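Local coordinates for lipoprotein NlpE (Escherichia coli, PDB 2Z4I) that takes part in copper homeostasis, activates the Cpx signalling pathway and is required for stationary-phase cells to bind efficiently to hydrophobic surfaces, at residues A[88-91]-A[96-99]; A[47-52]-A[78-83]; A[149-154]-A[180-185]. The protein carries 1 engineered substitution. All blocks are in the same frame, centred on the assembly; numbering follows the deposited sequence.

Interaction 1: residues A[88-91]-A[96-99]; sequences SYYR and ALEM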
loop_
_atom_site.group_PDB
_atom_site.type_symbol
_atom_site.label_atom_id
_atom_site.label_comp_id
_atom_site.label_asym_id
_atom_site.label_seq_id
_atom_site.Cartn_x
_atom_site.Cartn_y
_atom_site.Cartn_z
ATOM N N SER A 88 -27.211 -13.995 -17.761
ATOM C CA SER A 88 -26.290 -13.574 -16.693
ATOM C C SER A 88 -27.124 -12.711 -15.733
ATOM O O SER A 88 -28.127 -12.128 -16.133
ATOM C CB SER A 88 -25.106 -12.794 -17.263
ATOM O OG SER A 88 -25.519 -11.965 -18.326
ATOM N N TYR A 89 -26.710 -12.602 -14.478
ATOM C CA TYR A 89 -27.544 -11.894 -13.527
ATOM C C TYR A 89 -26.889 -10.862 -12.665
ATOM O O TYR A 89 -25.757 -11.039 -12.235
ATOM C CB TYR A 89 -28.199 -12.922 -12.616
ATOM C CG TYR A 89 -28.508 -14.223 -13.322
ATOM C CD1 TYR A 89 -27.505 -15.155 -13.585
ATOM C CD2 TYR A 89 -29.798 -14.506 -13.760
ATOM C CE1 TYR A 89 -27.789 -16.335 -14.266
ATOM C CE2 TYR A 89 -30.087 -15.678 -14.440
ATOM C CZ TYR A 89 -29.088 -16.584 -14.685
ATOM O OH TYR A 89 -29.401 -17.755 -15.326
ATOM N N TYR A 90 -27.628 -9.796 -12.377
ATOM C CA TYR A 90 -27.124 -8.725 -11.531
ATOM C C TYR A 90 -28.168 -8.239 -10.534
ATOM O O TYR A 90 -29.367 -8.356 -10.757
ATOM C CB TYR A 90 -26.690 -7.530 -12.373
ATOM C CG TYR A 90 -25.645 -7.817 -13.406
ATOM C CD1 TYR A 90 -25.962 -8.510 -14.558
ATOM C CD2 TYR A 90 -24.339 -7.374 -13.241
ATOM C CE1 TYR A 90 -25.011 -8.760 -15.534
ATOM C CE2 TYR A 90 -23.377 -7.614 -14.205
ATOM C CZ TYR A 90 -23.721 -8.314 -15.355
ATOM O OH TYR A 90 -22.770 -8.591 -16.319
ATOM N N ARG A 91 -27.689 -7.686 -9.430
ATOM C CA ARG A 91 -28.542 -7.120 -8.400
ATOM C C ARG A 91 -28.024 -5.701 -8.258
ATOM O O ARG A 91 -26.863 -5.503 -7.901
ATOM C CB ARG A 91 -28.358 -7.864 -7.082
ATOM C CG ARG A 91 -29.064 -7.215 -5.901
ATOM C CD ARG A 91 -29.059 -8.127 -4.676
ATOM N NE ARG A 91 -27.701 -8.400 -4.200
ATOM C CZ ARG A 91 -27.379 -9.380 -3.355
ATOM N NH1 ARG A 91 -28.321 -10.195 -2.884
ATOM N NH2 ARG A 91 -26.109 -9.547 -2.985
ATOM N N ALA A 96 -23.903 0.460 -7.223
ATOM C CA ALA A 96 -23.213 -0.783 -7.513
ATOM C C ALA A 96 -24.071 -1.764 -8.287
ATOM O O ALA A 96 -25.279 -1.796 -8.117
ATOM C CB ALA A 96 -22.762 -1.424 -6.219
ATOM N N LEU A 97 -23.440 -2.556 -9.146
ATOM C CA LEU A 97 -24.135 -3.584 -9.915
ATOM C C LEU A 97 -23.369 -4.862 -9.582
ATOM O O LEU A 97 -22.216 -5.015 -9.980
ATOM C CB LEU A 97 -24.038 -3.313 -11.421
ATOM C CG LEU A 97 -25.269 -3.496 -12.323
ATOM C CD1 LEU A 97 -24.856 -4.180 -13.604
ATOM C CD2 LEU A 97 -26.335 -4.306 -11.635
ATOM N N GLU A 98 -24.001 -5.769 -8.842
ATOM C CA GLU A 98 -23.362 -7.013 -8.442
ATOM C C GLU A 98 -23.628 -8.191 -9.352
ATOM O O GLU A 98 -24.769 -8.462 -9.699
ATOM C CB GLU A 98 -23.821 -7.411 -7.059
ATOM C CG GLU A 98 -23.502 -6.432 -5.978
ATOM C CD GLU A 98 -23.622 -7.082 -4.607
ATOM O OE1 GLU A 98 -22.670 -7.800 -4.197
ATOM O OE2 GLU A 98 -24.679 -6.885 -3.957
HETATM N N MSE A 99 -22.575 -8.914 -9.713
HETATM C CA MSE A 99 -22.735 -10.083 -10.553
HETATM C C MSE A 99 -23.182 -11.242 -9.680
HETATM O O MSE A 99 -22.580 -11.504 -8.635
HETATM C CB MSE A 99 -21.420 -10.443 -11.217
HETATM C CG MSE A 99 -20.890 -9.391 -12.154
HETATM SE SE MSE A 99 -19.570 -10.202 -13.300
HETATM C CE MSE A 99 -20.458 -11.890 -13.592
#

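Interaction 2: residues A[47-52]-A[78-83]; sequences GTWVMN and LVLTDS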
loop_
_atom_site.group_PDB
_atom_site.type_symbol
_atom_site.label_atom_id
_atom_site.label_comp_id
_atom_site.label_asym_id
_atom_site.label_seq_id
_atom_site.Cartn_x
_atom_site.Cartn_y
_atom_site.Cartn_z
ATOM N N GLY A 47 -34.746 -1.460 -24.052
ATOM C CA GLY A 47 -34.570 -2.787 -23.473
ATOM C C GLY A 47 -33.390 -3.619 -23.933
ATOM O O GLY A 47 -33.301 -4.813 -23.647
ATOM N N THR A 48 -32.472 -2.998 -24.658
ATOM C CA THR A 48 -31.288 -3.709 -25.115
ATOM C C THR A 48 -30.091 -3.206 -24.332
ATOM O O THR A 48 -30.127 -2.127 -23.742
ATOM C CB THR A 48 -31.043 -3.476 -26.597
ATOM O OG1 THR A 48 -31.125 -2.072 -26.877
ATOM C CG2 THR A 48 -32.075 -4.216 -27.413
ATOM N N TRP A 49 -29.036 -4.002 -24.324
ATOM C CA TRP A 49 -27.816 -3.660 -23.616
ATOM C C TRP A 49 -26.629 -4.011 -24.493
ATOM O O TRP A 49 -26.731 -4.804 -25.430
ATOM C CB TRP A 49 -27.702 -4.451 -22.310
ATOM C CG TRP A 49 -27.727 -5.954 -22.505
ATOM C CD1 TRP A 49 -28.836 -6.752 -22.589
ATOM C CD2 TRP A 49 -26.599 -6.825 -22.665
ATOM N NE1 TRP A 49 -28.468 -8.061 -22.790
ATOM C CE2 TRP A 49 -27.101 -8.135 -22.837
ATOM C CE3 TRP A 49 -25.217 -6.628 -22.678
ATOM C CZ2 TRP A 49 -26.264 -9.245 -23.019
ATOM C CZ3 TRP A 49 -24.378 -7.737 -22.858
ATOM C CH2 TRP A 49 -24.909 -9.025 -23.025
ATOM N N VAL A 50 -25.492 -3.418 -24.164
ATOM C CA VAL A 50 -24.266 -3.675 -24.895
ATOM C C VAL A 50 -23.181 -3.656 -23.840
ATOM O O VAL A 50 -23.160 -2.770 -22.978
ATOM C CB VAL A 50 -23.995 -2.573 -25.964
ATOM C CG1 VAL A 50 -23.698 -1.243 -25.283
ATOM C CG2 VAL A 50 -22.840 -3.000 -26.868
HETATM N N MSE A 51 -22.310 -4.653 -23.886
HETATM C CA MSE A 51 -21.224 -4.743 -22.931
HETATM C C MSE A 51 -19.893 -4.756 -23.652
HETATM O O MSE A 51 -19.760 -5.348 -24.721
HETATM C CB MSE A 51 -21.346 -6.006 -22.094
HETATM C CG MSE A 51 -20.226 -6.145 -21.093
HETATM SE SE MSE A 51 -20.563 -7.568 -19.859
HETATM C CE MSE A 51 -21.840 -6.637 -18.727
ATOM N N ASN A 52 -18.904 -4.106 -23.061
ATOM C CA ASN A 52 -17.600 -4.056 -23.665
ATOM C C ASN A 52 -16.579 -4.555 -22.671
ATOM O O ASN A 52 -16.600 -4.163 -21.503
ATOM C CB ASN A 52 -17.261 -2.622 -24.051
ATOM C CG ASN A 52 -15.973 -2.521 -24.851
ATOM O OD1 ASN A 52 -15.214 -1.573 -24.691
ATOM N ND2 ASN A 52 -15.733 -3.487 -25.724
ATOM N N LEU A 78 -31.672 -8.162 -12.142
ATOM C CA LEU A 78 -31.549 -7.768 -13.534
ATOM C C LEU A 78 -31.045 -9.005 -14.271
ATOM O O LEU A 78 -30.061 -9.624 -13.870
ATOM C CB LEU A 78 -30.535 -6.632 -13.646
ATOM C CG LEU A 78 -30.377 -5.910 -14.980
ATOM C CD1 LEU A 78 -31.605 -5.090 -15.279
ATOM C CD2 LEU A 78 -29.164 -5.003 -14.912
ATOM N N VAL A 79 -31.724 -9.378 -15.339
ATOM C CA VAL A 79 -31.323 -10.540 -16.094
ATOM C C VAL A 79 -30.971 -10.168 -17.516
ATOM O O VAL A 79 -31.823 -9.707 -18.278
ATOM C CB VAL A 79 -32.436 -11.565 -16.131
ATOM C CG1 VAL A 79 -32.026 -12.724 -17.011
ATOM C CG2 VAL A 79 -32.749 -12.031 -14.728
ATOM N N LEU A 80 -29.714 -10.370 -17.877
ATOM C CA LEU A 80 -29.250 -10.054 -19.215
ATOM C C LEU A 80 -29.200 -11.284 -20.104
ATOM O O LEU A 80 -28.461 -12.234 -19.818
ATOM C CB LEU A 80 -27.858 -9.433 -19.155
ATOM C CG LEU A 80 -27.750 -7.925 -18.974
ATOM C CD1 LEU A 80 -28.777 -7.430 -17.988
ATOM C CD2 LEU A 80 -26.343 -7.599 -18.501
ATOM N N THR A 81 -29.981 -11.254 -21.181
ATOM C CA THR A 81 -30.030 -12.336 -22.164
ATOM C C THR A 81 -29.292 -11.814 -23.397
ATOM O O THR A 81 -29.750 -10.859 -24.036
ATOM C CB THR A 81 -31.480 -12.652 -22.567
ATOM O OG1 THR A 81 -32.282 -12.795 -21.384
ATOM C CG2 THR A 81 -31.539 -13.934 -23.402
ATOM N N ASP A 82 -28.162 -12.436 -23.731
ATOM C CA ASP A 82 -27.362 -11.984 -24.863
ATOM C C ASP A 82 -27.869 -12.402 -26.236
ATOM O O ASP A 82 -28.900 -13.063 -26.361
ATOM C CB ASP A 82 -25.893 -12.395 -24.685
ATOM C CG ASP A 82 -25.671 -13.894 -24.799
ATOM O OD1 ASP A 82 -24.543 -14.350 -24.493
ATOM O OD2 ASP A 82 -26.606 -14.617 -25.200
ATOM N N SER A 83 -27.134 -11.999 -27.267
ATOM C CA SER A 83 -27.509 -12.283 -28.648
ATOM C C SER A 83 -27.652 -13.766 -28.945
ATOM O O SER A 83 -28.157 -14.133 -30.003
ATOM C CB SER A 83 -26.487 -11.673 -29.617
ATOM O OG SER A 83 -25.449 -12.596 -29.916
#

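Interaction 3: residues A[149-154]-A[180-185]; sequences KRFMVA and GHFTLE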
loop_
_atom_site.group_PDB
_atom_site.type_symbol
_atom_site.label_atom_id
_atom_site.label_comp_id
_atom_site.label_asym_id
_atom_site.label_seq_id
_atom_site.Cartn_x
_atom_site.Cartn_y
_atom_site.Cartn_z
ATOM N N LYS A 149 20.833 -3.886 18.262
ATOM C CA LYS A 149 21.801 -3.695 17.184
ATOM C C LYS A 149 22.292 -2.250 17.253
ATOM O O LYS A 149 21.599 -1.372 17.769
ATOM C CB LYS A 149 21.148 -3.991 15.830
ATOM C CG LYS A 149 20.679 -5.439 15.689
ATOM C CD LYS A 149 21.859 -6.406 15.751
ATOM C CE LYS A 149 21.410 -7.862 15.883
ATOM N NZ LYS A 149 20.691 -8.138 17.178
ATOM N N ARG A 150 23.489 -1.998 16.745
ATOM C CA ARG A 150 24.030 -0.650 16.801
ATOM C C ARG A 150 24.452 -0.110 15.433
ATOM O O ARG A 150 25.377 -0.633 14.808
ATOM C CB ARG A 150 25.206 -0.629 17.783
ATOM C CG ARG A 150 25.845 0.719 17.985
ATOM C CD ARG A 150 27.206 0.730 17.337
ATOM N NE ARG A 150 28.148 -0.117 18.056
ATOM C CZ ARG A 150 29.290 -0.564 17.543
ATOM N NH1 ARG A 150 29.630 -0.248 16.298
ATOM N NH2 ARG A 150 30.098 -1.321 18.278
ATOM N N PHE A 151 23.768 0.940 14.978
ATOM C CA PHE A 151 24.066 1.551 13.685
ATOM C C PHE A 151 24.830 2.854 13.803
ATOM O O PHE A 151 24.953 3.420 14.891
ATOM C CB PHE A 151 22.785 1.838 12.911
ATOM C CG PHE A 151 21.576 1.192 13.482
ATOM C CD1 PHE A 151 20.839 1.830 14.465
ATOM C CD2 PHE A 151 21.158 -0.054 13.022
ATOM C CE1 PHE A 151 19.687 1.241 14.990
ATOM C CE2 PHE A 151 19.999 -0.667 13.538
ATOM C CZ PHE A 151 19.260 -0.012 14.528
HETATM N N MSE A 152 25.344 3.323 12.668
HETATM C CA MSE A 152 26.065 4.589 12.622
HETATM C C MSE A 152 25.064 5.722 12.397
HETATM O O MSE A 152 24.069 5.554 11.687
HETATM C CB MSE A 152 27.067 4.587 11.486
HETATM C CG MSE A 152 28.319 3.802 11.754
HETATM SE SE MSE A 152 29.283 3.633 10.096
HETATM C CE MSE A 152 28.681 1.848 9.654
ATOM N N VAL A 153 25.327 6.877 12.988
ATOM C CA VAL A 153 24.422 8.000 12.843
ATOM C C VAL A 153 25.092 9.091 12.023
ATOM O O VAL A 153 26.165 9.568 12.370
ATOM C CB VAL A 153 24.009 8.537 14.238
ATOM C CG1 VAL A 153 22.990 9.639 14.100
ATOM C CG2 VAL A 153 23.444 7.406 15.064
ATOM N N ALA A 154 24.461 9.472 10.920
ATOM C CA ALA A 154 25.010 10.508 10.053
ATOM C C ALA A 154 25.440 11.697 10.900
ATOM O O ALA A 154 24.687 12.144 11.767
ATOM C CB ALA A 154 23.967 10.947 9.024
ATOM N N GLY A 180 14.103 9.391 12.673
ATOM C CA GLY A 180 15.107 9.211 11.648
ATOM C C GLY A 180 14.796 8.073 10.706
ATOM O O GLY A 180 13.873 7.301 10.944
ATOM N N HIS A 181 15.558 7.978 9.625
ATOM C CA HIS A 181 15.371 6.915 8.646
ATOM C C HIS A 181 16.738 6.393 8.242
ATOM O O HIS A 181 17.751 7.050 8.473
ATOM C CB HIS A 181 14.641 7.446 7.411
ATOM C CG HIS A 181 15.294 8.644 6.797
ATOM N ND1 HIS A 181 15.195 9.906 7.342
ATOM C CD2 HIS A 181 16.084 8.767 5.704
ATOM C CE1 HIS A 181 15.896 10.755 6.611
ATOM N NE2 HIS A 181 16.443 10.090 5.611
ATOM N N PHE A 182 16.781 5.207 7.651
ATOM C CA PHE A 182 18.058 4.660 7.231
ATOM C C PHE A 182 18.386 5.070 5.816
ATOM O O PHE A 182 17.506 5.129 4.957
ATOM C CB PHE A 182 18.053 3.143 7.322
ATOM C CG PHE A 182 17.965 2.637 8.717
ATOM C CD1 PHE A 182 16.732 2.403 9.306
ATOM C CD2 PHE A 182 19.120 2.434 9.462
ATOM C CE1 PHE A 182 16.648 1.979 10.616
ATOM C CE2 PHE A 182 19.047 2.010 10.775
ATOM C CZ PHE A 182 17.809 1.782 11.357
ATOM N N THR A 183 19.654 5.361 5.569
ATOM C CA THR A 183 20.065 5.746 4.239
ATOM C C THR A 183 21.394 5.102 3.941
ATOM O O THR A 183 22.052 4.599 4.844
ATOM C CB THR A 183 20.215 7.244 4.134
ATOM O OG1 THR A 183 20.473 7.595 2.776
ATOM C CG2 THR A 183 21.363 7.717 4.985
ATOM N N LEU A 184 21.786 5.107 2.675
ATOM C CA LEU A 184 23.060 4.528 2.271
ATOM C C LEU A 184 24.101 5.621 2.195
ATOM O O LEU A 184 23.857 6.681 1.630
ATOM C CB LEU A 184 22.950 3.855 0.901
ATOM C CG LEU A 184 22.122 2.573 0.835
ATOM C CD1 LEU A 184 21.961 2.140 -0.602
ATOM C CD2 LEU A 184 22.793 1.491 1.649
ATOM N N GLU A 185 25.266 5.359 2.770
ATOM C CA GLU A 185 26.347 6.322 2.750
ATOM C C GLU A 185 27.589 5.638 2.186
ATOM O O GLU A 185 27.508 4.521 1.683
ATOM C CB GLU A 185 26.606 6.836 4.163
ATOM C CG GLU A 185 27.276 8.195 4.201
ATOM C CD GLU A 185 27.242 8.823 5.580
ATOM O OE1 GLU A 185 27.779 8.191 6.523
ATOM O OE2 GLU A 185 26.683 9.942 5.716
#

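Interaction 1: residues A[88-91]-A[96-99]
The Tyr90 ring meets its partners obliquely, with neither a face nor an edge squarely presented: Leu97 CD1 lies 3.3 Å from Tyr90 CD2, and Met99 CG sits 3.7 Å from Tyr90 CE2. The guanidinium of Arg91, by contrast, receives Glu98 at its edge and near its plane. Its NH2 forms a salt bridge to Glu98 OE2 at 3.2 Å, approaching from above the carboxylate plane, and NE adds a weak bond to the same oxygen. With CG anti to the backbone N (chi1 172°) and a bend at chi3, the arginine chain runs alongside that of Glu98. Between these two sets of side chains the backbones pair as the arms of an antiparallel hairpin. Arg91 and Glu98 are its hydrogen-bonded pair, Arg91 N to Glu98 O and Glu98 N to Arg91 O both measuring 3.0 Å, while Tyr90 and Met99 make the adjacent non-hydrogen-bonded pair. At this hairpin the face with Tyr90 and Met99 is largely apolar, and buried Tyr90, whose long aromatic side chain suits it, also packs on Leu78 and Leu80. Arg91 and Glu98 are partly exposed; their opposite charges add an electrostatic tie to the backbone ladder, probably a modest one where water can compete.

Interaction 2: residues A[47-52]-A[78-83]
Trp49 and Leu80 meet inside the N-terminal β-barrel, a calycin-type up-and-down meander. Strand 64-72 lies between strands 48-56 and 77-82 in the sheet, so the two segments are not ladder partners: their axes pass 8.3 Å apart at 77°, and side chains fill the separation.

Apolar contact is dominated by a CH-π interaction. Leu80 CG stands 3.8 Å from the centroid of the five-membered ring of Trp49, almost on the ring normal, so the branch point of the leucine covers one face of the pyrrole part. Trp49 has CG between its backbone N and carbonyl carbon (chi1 58°), which carries the indole across toward strand 77-82. A large flat ring suits this buried site because it spans the gap between the strands. Farther round the indole, Trp49 CZ2 is 3.5 Å from Asp82 CA and 3.6 Å from Asp82 CB. Here it is the aliphatic base of the aspartate that packs against the benzene part, while Leu80 also reaches Trp71 of the intervening strand.

Polar contacts are fewer. Asp82 directs its carboxylate to the following turn, where OD2 accepts hydrogen bonds from Lys84 N and Glu86 N, a good use of a short acidic side chain at a strand end. The indole N-H has a weak second acceptor in Thr70 O. Across the contact it points near the ring plane to the backbone of strand 77-82, making a weak hydrogen bond from Trp49 NE1 to Thr81 O at 3.3 Å, with an N-H...O angle of 149°.

Interaction 3: residues A[149-154]-A[180-185]
Phe182 drives the edge of its ring into a face of Phe151, forming a T-shaped pair in the C-terminal OB-fold β-barrel. The ring planes stand at 77° and the centroids are 5.0 Å apart. Two adjacent atoms of Phe182 do the touching: CE2 approaches Phe151 CD2 at 3.7 Å, and CZ lies 3.9 Å from Phe151 CZ. The contact is offset toward the rim of the Phe151 ring. Such a geometry sets the slightly positive C-H edge of one phenyl against the electron-rich face of the other, and phenylalanine suits both places because it offers these two surfaces without a polar group to satisfy.

The two rings come from strands 150-152 and 174-185, which do not pair with each other. Phe151 directs its CB toward segment 180-185, whereas the Phe182 CB points neither toward nor away from 149-154; with CG anti to the carbonyl carbon (chi1 -67°), the Phe182 ring itself makes the approach. On the far face of Phe151, the carbonyl oxygen of Lys149 lies above the rim, so this ring is flanked by an aromatic edge and by backbone from its own segment.

No hydrogen bond joins 149-154 to 180-185. Strand 194-199 mediates instead: it pairs in the sheet with strand 174-185, and its Leu197 makes backbone hydrogen bonds with Met152 and Ala154. Both phenyl side chains also touch Lys195 of this connecting strand.

Farther along, the segments come together a second time. Glu185, its chain extended through chi2, brings its carboxylate near the methyl of Ala154, a small side chain that adds little bulk here. The approach is loose, Ala154 CB being 4.4 Å from Glu185 OE2.

How the interactions relate
From the N terminus, interaction 2 comes first, closing a loop of 25 residues that contains strand 64-72 and so joining next-but-one strands of the N-terminal barrel. Interaction 1 follows, closing the tight hairpin of strands 87-93 and 96-100. The two touch: strands 77-82 and 87-93 are sheet neighbours, with a probable hydrogen bond of 2.9 Å from Tyr90 N to Leu78 O, making one continuous barrel wall. Interaction 3 closes a loop containing helix 157-167 in the C-terminal OB domain, its nearest atoms about 41 Å from those of interaction 1. The three loops run in series, neither nesting nor crossing, and none ties one domain to the other.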